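Local atomic coordinates of 5-cytosine DNA methyltransferase (Entamoeba histolytica, PDB entry 3QV2), a protein that probably methylates carbon 5 of cytosine in tRNA or DNA, as a Dnmt2-type enzyme that uses S-adenosyl-L-methionine as methyl donor. Residues 22-27 against 49-54. Numbering follows the deposited sequence.
Sequences GLRSSY and KIYSKN. With SAH (S-adenosyl-L-homocysteine), chain B.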
# COMPACT_ATOMS: atom_id res chain seq x y z
N GLY A 22 4.19 3.50 4.06
CA GLY A 22 3.11 2.59 4.39
C GLY A 22 3.59 1.36 5.14
O GLY A 22 2.97 0.93 6.11
N LEU A 23 4.70 0.79 4.69
CA LEU A 23 5.26 -0.40 5.32
C LEU A 23 5.75 -0.11 6.73
O LEU A 23 5.55 -0.91 7.64
CB LEU A 23 6.40 -0.97 4.47
CG LEU A 23 6.03 -1.33 3.03
CD1 LEU A 23 7.25 -1.85 2.28
CD2 LEU A 23 4.91 -2.35 3.01
N ARG A 24 6.39 1.05 6.90
CA ARG A 24 6.83 1.48 8.22
C ARG A 24 5.64 1.69 9.14
O ARG A 24 5.61 1.19 10.27
CB ARG A 24 7.65 2.77 8.11
CG ARG A 24 8.11 3.34 9.44
CD ARG A 24 9.15 4.43 9.25
NE ARG A 24 9.57 5.01 10.52
CZ ARG A 24 10.64 5.79 10.67
NH1 ARG A 24 11.40 6.08 9.63
NH2 ARG A 24 10.95 6.27 11.87
N SER A 25 4.65 2.43 8.65
CA SER A 25 3.44 2.70 9.42
C SER A 25 2.78 1.41 9.89
O SER A 25 2.37 1.30 11.04
CB SER A 25 2.44 3.50 8.57
OG SER A 25 2.99 4.75 8.18
N SER A 26 2.69 0.44 8.99
CA SER A 26 2.10 -0.85 9.32
C SER A 26 2.80 -1.51 10.50
O SER A 26 2.15 -2.01 11.42
CB SER A 26 2.14 -1.78 8.10
OG SER A 26 1.41 -1.22 7.02
N TYR A 27 4.13 -1.52 10.46
CA TYR A 27 4.92 -2.11 11.53
C TYR A 27 4.70 -1.37 12.84
O TYR A 27 4.52 -1.98 13.89
CB TYR A 27 6.41 -2.10 11.18
CG TYR A 27 7.29 -2.72 12.24
CD1 TYR A 27 7.59 -4.07 12.23
CD2 TYR A 27 7.82 -1.94 13.27
CE1 TYR A 27 8.39 -4.64 13.20
CE2 TYR A 27 8.62 -2.50 14.25
CZ TYR A 27 8.91 -3.85 14.21
OH TYR A 27 9.70 -4.42 15.18
N LYS A 49 9.24 13.69 0.21
CA LYS A 49 8.90 14.87 0.99
C LYS A 49 7.85 14.57 2.05
O LYS A 49 7.93 15.07 3.17
CB LYS A 49 8.44 16.01 0.08
CG LYS A 49 9.55 16.99 -0.28
CD LYS A 49 9.57 17.32 -1.76
CE LYS A 49 8.27 17.97 -2.21
NZ LYS A 49 8.31 18.33 -3.66
N ILE A 50 6.87 13.74 1.69
CA ILE A 50 5.86 13.32 2.64
C ILE A 50 6.47 12.42 3.71
O ILE A 50 6.21 12.59 4.90
CB ILE A 50 4.71 12.56 1.94
CG1 ILE A 50 3.99 13.48 0.95
CG2 ILE A 50 3.74 12.00 2.97
CD1 ILE A 50 2.82 12.83 0.25
N TYR A 51 7.30 11.48 3.28
CA TYR A 51 7.98 10.57 4.20
C TYR A 51 8.80 11.35 5.22
O TYR A 51 8.65 11.17 6.43
CB TYR A 51 8.88 9.60 3.44
CG TYR A 51 9.43 8.48 4.29
CD1 TYR A 51 8.86 7.21 4.24
CD2 TYR A 51 10.50 8.69 5.14
CE1 TYR A 51 9.36 6.18 5.02
CE2 TYR A 51 11.00 7.67 5.92
CZ TYR A 51 10.43 6.41 5.86
OH TYR A 51 10.92 5.39 6.63
N SER A 52 9.67 12.22 4.72
CA SER A 52 10.55 13.02 5.58
C SER A 52 9.75 13.93 6.51
O SER A 52 10.11 14.12 7.67
CB SER A 52 11.52 13.84 4.74
OG SER A 52 12.42 13.00 4.03
N LYS A 53 8.66 14.50 6.00
CA LYS A 53 7.79 15.36 6.79
C LYS A 53 7.23 14.63 8.01
O LYS A 53 7.18 15.19 9.11
CB LYS A 53 6.65 15.91 5.95
CG LYS A 53 5.52 16.55 6.75
CD LYS A 53 5.97 17.81 7.46
CE LYS A 53 4.81 18.45 8.23
NZ LYS A 53 5.19 19.74 8.85
N ASN A 54 6.82 13.38 7.81
CA ASN A 54 6.20 12.60 8.88
C ASN A 54 7.19 11.84 9.76
O ASN A 54 6.96 11.68 10.96
CB ASN A 54 5.16 11.64 8.29
CG ASN A 54 3.95 12.35 7.73
OD1 ASN A 54 3.01 12.67 8.46
ND2 ASN A 54 3.96 12.61 6.43
N SAH B . 4.39 1.24 -0.37
CA SAH B . 4.74 2.64 -0.51
CB SAH B . 4.73 3.06 -1.97
CG SAH B . 5.03 2.03 -3.03
SD SAH B . 4.93 2.55 -4.75
C SAH B . 3.78 3.47 0.30
O SAH B . 3.53 4.67 -0.04
OXT SAH B . 3.22 2.97 1.34
C5' SAH B . 6.47 2.19 -5.57
C4' SAH B . 7.61 3.12 -5.36
O4' SAH B . 8.75 2.53 -5.85
C3' SAH B . 7.39 4.35 -6.11
O3' SAH B . 7.18 5.41 -5.24
C2' SAH B . 8.57 4.59 -6.90
O2' SAH B . 9.01 5.88 -6.72
C1' SAH B . 9.55 3.63 -6.39
N9 SAH B . 10.50 3.25 -7.40
C8 SAH B . 10.31 2.85 -8.67
N7 SAH B . 11.52 2.62 -9.20
C5 SAH B . 12.46 2.87 -8.26
C6 SAH B . 13.86 2.80 -8.26
N6 SAH B . 14.58 2.38 -9.44
N1 SAH B . 14.51 3.13 -7.13
C2 SAH B . 13.86 3.52 -6.02
N3 SAH B . 12.53 3.60 -6.00
C4 SAH B . 11.81 3.28 -7.10
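Arg24 overlaps the phenol end of Tyr51, and this one pair makes the whole contact between 22-27 and 49-54. Arg24 NH1 donates a nearly straight hydrogen bond to Tyr51 OH, 3.1 Å long with an N-H...O angle of 166°. The hydroxyl sits at the edge of the guanidinium, in its plane. The two side chains cross at about a right angle, and their planes are 65° apart. Arg24 CD also packs against the hydroxyl, 3.3 Å from Tyr51 OH. Arg24 reaches this far because its chain runs extended from CG to NE, with CG anti to the backbone N (chi1 177°). Both residues are buried, and both lean on Phe38 of strand 36-41.

The other two guanidinium nitrogens pair with acids. Arg24 NE forms a salt bridge with Glu28 and NH2 one with Glu57. The Tyr51 hydroxyl has a second partner in Glu15, from strand 11-16, which also bonds to the backbone N of Arg24.

In this Rossmann-like methyltransferase fold, the start of helix 22-29 faces the cofactor product. Gly22 N makes a weak hydrogen bond of 2.9 Å to OXT of S-adenosyl-L-homocysteine. One turn on, Ser26 OG bonds to Gly22 O at 2.8 Å, across the carbonyl plane from Ser26 N.

The charge of Arg24 is probably balanced by the carboxylates of Glu28 and Glu57, while the phenol oxygen accepts a hydrogen bond. NE, NH1 and NH2 each have their own partner, and together these bonds hold the guanidinium in one rotation.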